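Side-chain contacts in CSP3 (Bacillus subtilis, PDB 5FIG), which probably stores Cu(I) in the cytosol by binding many copper ions to cysteines inside a four-helix bundle, so protecting the cell against copper toxicity: residues A7-E10 with A11-C15; K83-D87 with H88-C92. All blocks are in the same frame, centred on the assembly; numbering follows the deposited sequence.

Interaction 1 of 2, residues A7-E10 with A11-C15; sequences ACIE and ACIDC
Four successive i to i+4 backbone hydrogen bonds join residues 7-10 to residues 11-15, Ala-11 N to Ala-7 O, Cys-12 N to Cys-8 O, Ile-13 N to Ile-9 O and Asp-14 N to Glu-10 O, so this is about two and a half turns of unbroken alpha helix. Three pairs of side chains one turn apart ride on that backbone. On the inner side Cys-8 and Cys-12 bring their sulfurs to 4.3 Å, SG to SG. Their first torsions differ: Cys-8 holds SG opposite its backbone N (chi1 -173°), whereas in Cys-12 SG lies beside its own N (chi1 -71°) and leans back along the helix. The spacing is that of a CXXXC pair, and in a protein named for copper storage such thiols are probable Cu(I) ligands; no copper is bound in this apo model. Next round the helix, the end of Ile-13's longer arm, CD1, reaches back to the branch methyl CG2 of Ile-9 at 3.5 Å, and Ile-13 CG1 passes 3.3 Å from Ile-9 O. The exposed side carries Glu-10 and Asp-14, whose carboxylates are turned 73° against each other. Their nearest oxygens, Glu-10 OE2 and Asp-14 OD1, stay 4.1 Å apart, a like-charge pair that solvent probably screens. All this lies near the start of helix 6-27: Cys-8 and Cys-12 face Cys-103 and Cys-99 of helix 89-107, Met-56 and Val-53 of helix 36-57 close in beside them, and Ile-13 packs on Ile-13 of a second subunit.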
ATOM      1  N   ALA B   7       9.732  18.144  -5.820  1.00 18.96           N
ATOM      2  CA  ALA B   7       9.939  18.551  -4.432  1.00 18.52           C
ATOM      3  C   ALA B   7       8.979  17.926  -3.407  1.00 16.63           C
ATOM      4  O   ALA B   7       9.347  17.560  -2.254  1.00 15.89           O
ATOM      5  CB  ALA B   7       9.896  20.086  -4.306  1.00 19.60           C
ATOM      6  N   CYS B   8       7.688  17.858  -3.750  1.00 16.25           N
ATOM      7  CA  CYS B   8       6.712  17.310  -2.860  1.00 15.14           C
ATOM      8  C   CYS B   8       6.963  15.798  -2.698  1.00 14.01           C
ATOM      9  O   CYS B   8       6.862  15.249  -1.590  1.00 12.97           O
ATOM     10  CB  CYS B   8       5.290  17.509  -3.392  1.00 15.66           C
ATOM     11  SG  CYS B   8       4.019  17.029  -2.265  1.00 16.21           S
ATOM     12  N   ILE B   9       7.249  15.142  -3.815  1.00 13.90           N
ATOM     13  CA  ILE B   9       7.669  13.729  -3.771  1.00 13.63           C
ATOM     14  C   ILE B   9       8.800  13.526  -2.796  1.00 13.89           C
ATOM     15  O   ILE B   9       8.781  12.622  -1.982  1.00 13.39           O
ATOM     16  CB  ILE B   9       7.967  13.172  -5.170  1.00 14.07           C
ATOM     17  CG1 ILE B   9       6.659  13.043  -5.966  1.00 14.02           C
ATOM     18  CG2 ILE B   9       8.687  11.819  -5.095  1.00 14.22           C
ATOM     19  CD1 ILE B   9       6.844  12.933  -7.467  1.00 15.14           C
ATOM     20  N   GLU B  10       9.830  14.338  -2.913  1.00 15.10           N
ATOM     21  CA  GLU B  10      10.946  14.218  -1.992  1.00 16.23           C
ATOM     22  C   GLU B  10      10.577  14.382  -0.554  1.00 14.88           C
ATOM     23  O   GLU B  10      11.109  13.693   0.289  1.00 14.39           O
ATOM     24  CB  GLU B  10      12.002  15.253  -2.333  1.00 18.85           C
ATOM     25  CG  GLU B  10      13.376  15.076  -1.710  1.00 21.66           C
ATOM     26  CD  GLU B  10      14.069  13.802  -2.123  1.00 24.33           C
ATOM     27  OE1 GLU B  10      13.527  13.052  -2.979  1.00 26.80           O
ATOM     28  OE2 GLU B  10      15.203  13.563  -1.662  1.00 29.39           O
ATOM     29  N   ALA B  11       9.756  15.379  -0.275  1.00 14.21           N
ATOM     30  CA  ALA B  11       9.273  15.568   1.104  1.00 13.75           C
ATOM     31  C   ALA B  11       8.461  14.403   1.630  1.00 12.81           C
ATOM     32  O   ALA B  11       8.609  14.015   2.792  1.00 12.64           O
ATOM     33  CB  ALA B  11       8.489  16.835   1.222  1.00 13.90           C
ATOM     34  N   CYS B  12       7.630  13.811   0.773  1.00 12.65           N
ATOM     35  CA  CYS B  12       6.870  12.617   1.152  1.00 12.48           C
ATOM     36  C   CYS B  12       7.802  11.425   1.413  1.00 12.49           C
ATOM     37  O   CYS B  12       7.626  10.668   2.402  1.00 12.04           O
ATOM     38  CB  CYS B  12       5.861  12.219   0.065  1.00 12.76           C
ATOM     39  SG  CYS B  12       4.463  13.339  -0.065  1.00 14.11           S
ATOM     40  N   ILE B  13       8.787  11.257   0.559  1.00 12.86           N
ATOM     41  CA  ILE B  13       9.769  10.141   0.733  1.00 13.46           C
ATOM     42  C   ILE B  13      10.511  10.336   2.081  1.00 13.93           C
ATOM     43  O   ILE B  13      10.742   9.415   2.831  1.00 13.55           O
ATOM     44  CB  ILE B  13      10.722  10.068  -0.470  1.00 14.53           C
ATOM     45  CG1 ILE B  13       9.948   9.578  -1.706  1.00 14.54           C
ATOM     46  CG2 ILE B  13      11.925   9.191  -0.162  1.00 15.35           C
ATOM     47  CD1 ILE B  13      10.661   9.792  -2.999  1.00 15.36           C
ATOM     48  N   ASP B  14      10.951  11.592   2.352  1.00 14.66           N
ATOM     49  CA  ASP B  14      11.628  11.884   3.606  1.00 15.90           C
ATOM     50  C   ASP B  14      10.756  11.655   4.825  1.00 15.38           C
ATOM     51  O   ASP B  14      11.229  11.274   5.900  1.00 15.41           O
ATOM     52  CB  ASP B  14      12.181  13.348   3.593  1.00 17.72           C
ATOM     53  CG  ASP B  14      13.329  13.558   2.622  1.00 20.18           C
ATOM     54  OD1 ASP B  14      13.907  12.604   2.121  1.00 21.71           O
ATOM     55  OD2 ASP B  14      13.696  14.700   2.299  1.00 21.67           O
ATOM     56  N   CYS B  15       9.473  11.982   4.694  1.00 14.81           N
ATOM     57  CA  CYS B  15       8.547  11.822   5.783  1.00 15.01           C
ATOM     58  C   CYS B  15       8.330  10.311   6.064  1.00 14.93           C
ATOM     59  O   CYS B  15       8.261   9.890   7.202  1.00 14.98           O
ATOM     60  CB  CYS B  15       7.269  12.557   5.476  1.00 14.97           C
ATOM     61  SG  CYS B  15       6.100  12.547   6.835  1.00 16.12           S
TER

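Interaction 2 of 2, residues K83-D87 with H88-C92; sequences KHDHD and HCQAC
His-84 O receives the side-chain amide of Gln-90 in a short, nearly straight hydrogen bond, 2.7 Å from Gln-90 NE2 with an N-H...O angle of 172°. The acceptor lies in the plane of the amide, but the nitrogen sits well above the carbonyl plane of His-84, not on a lone pair. Gln-90 gets there by folding: CG lies beside its own backbone N and the chain bends again at chi2 (-62°), which turns the amide back over the loop. The same NE2 also donates to Gly-82 O, so the start of the loop, at Gly-82 and His-84, is tied to one side chain and the amide's rotation is fixed. Asp-85 crosses the glutamine stem, with OD1 3.6 Å from Gln-90 CG. Further on, His-86 to Cys-89 forms a type I' beta turn, closed by Cys-89 N to His-86 O at 3.1 Å; Asp-87 and His-88 at its corners both have positive phi. The turn delivers the chain into helix 89-107 of the four-helix bundle, with His-88 as N-cap residue. One face of the His-88 ring is covered by the methyl of Ala-91, which stands 3.5 Å above the ring plane toward the rim. Cys-89 points back into the loop: its SG comes 3.1 Å from His-86 O and 3.8 Å from His-84 CB, and lies oblique to the His-84 ring, 5.3 Å from its centre. On its other contacts this buried cysteine touches Cys-22 and Cys-26 of helix 6-27, while His-84 rests on Leu-35 and on Cys-38, which is disulfide-bonded to Cys-81.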
ATOM      1  N   LYS B  83       5.175  15.756  20.702  1.00 27.15           N
ATOM      2  CA  LYS B  83       5.011  15.717  22.180  1.00 29.67           C
ATOM      3  C   LYS B  83       6.026  14.850  22.902  1.00 30.56           C
ATOM      4  O   LYS B  83       5.992  14.769  24.128  1.00 32.60           O
ATOM      5  CB  LYS B  83       3.599  15.227  22.541  1.00 30.45           C
ATOM      6  CG  LYS B  83       2.496  16.192  22.128  1.00 30.70           C
ATOM      7  CD  LYS B  83       1.130  15.548  22.249  1.00 31.49           C
ATOM      8  CE  LYS B  83       0.066  16.496  21.741  1.00 31.93           C
ATOM      9  NZ  LYS B  83      -1.280  15.846  21.863  1.00 32.91           N
ATOM     10  N   HIS B  84       6.978  14.268  22.159  1.00 29.45           N
ATOM     11  CA  HIS B  84       7.967  13.364  22.719  1.00 30.74           C
ATOM     12  C   HIS B  84       9.363  13.757  22.297  1.00 31.02           C
ATOM     13  O   HIS B  84       9.570  14.191  21.184  1.00 29.12           O
ATOM     14  CB  HIS B  84       7.645  11.940  22.278  1.00 29.79           C
ATOM     15  CG  HIS B  84       6.275  11.507  22.692  1.00 30.20           C
ATOM     16  ND1 HIS B  84       5.156  11.716  21.915  1.00 28.89           N
ATOM     17  CD2 HIS B  84       5.842  10.928  23.834  1.00 32.10           C
ATOM     18  CE1 HIS B  84       4.093  11.251  22.547  1.00 29.81           C
ATOM     19  NE2 HIS B  84       4.482  10.795  23.723  1.00 31.96           N
ATOM     20  N   ASP B  85      10.310  13.601  23.215  1.00 33.81           N
ATOM     21  CA  ASP B  85      11.678  14.061  23.000  1.00 35.21           C
ATOM     22  C   ASP B  85      12.741  12.960  22.791  1.00 36.06           C
ATOM     23  O   ASP B  85      13.926  13.235  22.890  1.00 36.99           O
ATOM     24  CB  ASP B  85      12.097  14.996  24.154  1.00 38.12           C
ATOM     25  CG  ASP B  85      13.240  15.940  23.757  1.00 38.85           C
ATOM     26  OD1 ASP B  85      13.350  16.332  22.575  1.00 37.85           O
ATOM     27  OD2 ASP B  85      14.035  16.290  24.622  1.00 41.72           O
ATOM     28  N   HIS B  86      12.353  11.720  22.519  1.00 36.08           N
ATOM     29  CA  HIS B  86      13.339  10.730  21.985  1.00 37.24           C
ATOM     30  C   HIS B  86      12.714   9.873  20.901  1.00 35.25           C
ATOM     31  O   HIS B  86      11.653  10.216  20.405  1.00 33.13           O
ATOM     32  CB  HIS B  86      14.059   9.866  23.062  1.00 40.71           C
ATOM     33  CG  HIS B  86      15.431   9.396  22.615  1.00 42.36           C
ATOM     34  ND1 HIS B  86      15.680   8.115  22.148  1.00 42.45           N
ATOM     35  CD2 HIS B  86      16.603  10.066  22.491  1.00 43.80           C
ATOM     36  CE1 HIS B  86      16.949   8.006  21.796  1.00 43.63           C
ATOM     37  NE2 HIS B  86      17.535   9.170  22.009  1.00 44.60           N
ATOM     38  N   ASP B  87      13.440   8.845  20.454  1.00 35.73           N
ATOM     39  CA  ASP B  87      12.946   7.788  19.553  1.00 34.95           C
ATOM     40  C   ASP B  87      12.703   8.376  18.203  1.00 32.89           C
ATOM     41  O   ASP B  87      11.740   7.968  17.528  1.00 31.99           O
ATOM     42  CB  ASP B  87      11.694   7.095  20.100  1.00 35.47           C
ATOM     43  CG  ASP B  87      11.923   6.492  21.448  1.00 38.01           C
ATOM     44  OD1 ASP B  87      12.789   5.596  21.543  1.00 39.52           O
ATOM     45  OD2 ASP B  87      11.240   6.901  22.422  1.00 39.47           O
ATOM     46  N   HIS B  88      13.532   9.366  17.821  1.00 32.47           N
ATOM     47  CA  HIS B  88      13.404  10.048  16.520  1.00 31.31           C
ATOM     48  C   HIS B  88      12.096  10.865  16.385  1.00 28.61           C
ATOM     49  O   HIS B  88      11.715  11.204  15.280  1.00 27.26           O
ATOM     50  CB  HIS B  88      13.497   9.002  15.375  1.00 31.79           C
ATOM     51  CG  HIS B  88      13.921   9.547  14.045  1.00 32.65           C
ATOM     52  ND1 HIS B  88      15.205  10.005  13.808  1.00 34.83           N
ATOM     53  CD2 HIS B  88      13.251   9.667  12.863  1.00 31.76           C
ATOM     54  CE1 HIS B  88      15.307  10.402  12.549  1.00 34.08           C
ATOM     55  NE2 HIS B  88      14.147  10.195  11.953  1.00 32.72           N
ATOM     56  N   CYS B  89      11.405  11.152  17.492  1.00 27.64           N
ATOM     57  CA  CYS B  89      10.094  11.805  17.423  1.00 25.76           C
ATOM     58  C   CYS B  89      10.149  13.286  16.993  1.00 24.71           C
ATOM     59  O   CYS B  89       9.330  13.722  16.194  1.00 22.77           O
ATOM     60  CB  CYS B  89       9.372  11.692  18.756  1.00 27.16           C
ATOM     61  SG  CYS B  89       8.764  10.048  19.167  1.00 27.87           S
ATOM     62  N   GLN B  90      11.126  14.052  17.491  1.00 25.54           N
ATOM     63  CA  GLN B  90      11.266  15.442  17.035  1.00 25.58           C
ATOM     64  C   GLN B  90      11.647  15.558  15.527  1.00 24.16           C
ATOM     65  O   GLN B  90      11.106  16.375  14.810  1.00 23.03           O
ATOM     66  CB  GLN B  90      12.263  16.205  17.905  1.00 27.65           C
ATOM     67  CG  GLN B  90      11.789  16.402  19.337  1.00 29.45           C
ATOM     68  CD  GLN B  90      10.504  17.224  19.427  1.00 29.44           C
ATOM     69  OE1 GLN B  90      10.470  18.370  18.987  1.00 30.05           O
ATOM     70  NE2 GLN B  90       9.446  16.650  20.009  1.00 29.38           N
ATOM     71  N   ALA B  91      12.530  14.686  15.048  1.00 24.06           N
ATOM     72  CA  ALA B  91      12.859  14.598  13.635  1.00 23.04           C
ATOM     73  C   ALA B  91      11.650  14.218  12.806  1.00 21.42           C
ATOM     74  O   ALA B  91      11.468  14.705  11.683  1.00 20.65           O
ATOM     75  CB  ALA B  91      13.987  13.551  13.397  1.00 23.63           C
ATOM     76  N   CYS B  92      10.876  13.260  13.307  1.00 21.20           N
ATOM     77  CA  CYS B  92       9.684  12.849  12.622  1.00 20.42           C
ATOM     78  C   CYS B  92       8.695  13.998  12.513  1.00 19.47           C
ATOM     79  O   CYS B  92       8.210  14.271  11.448  1.00 17.97           O
ATOM     80  CB  CYS B  92       9.045  11.666  13.339  1.00 21.74           C
ATOM     81  SG  CYS B  92       7.603  11.059  12.493  1.00 23.31           S
TER

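How the interactions relate
Interaction 1 comes first along the chain, near the start of helix 6-27; interaction 2 follows much later, where the loop after helix 63-81 runs into helix 89-107. Their centres are 19 Å apart, and their nearest atoms, about 5 Å apart, do not touch. The two helices pack against each other through cysteines: Cys-8 and Cys-12 face the later part of helix 89-107, while Cys-15 touches Cys-49 of helix 36-57, and Cys-89 and Cys-92 meet Cys-26, Cys-22 and Cys-19 farther along helix 6-27. The contacts therefore lie toward different ends of one antiparallel helix pair, whose cysteine-rich interface is consistent with Cu(I) being stored along the bundle interior.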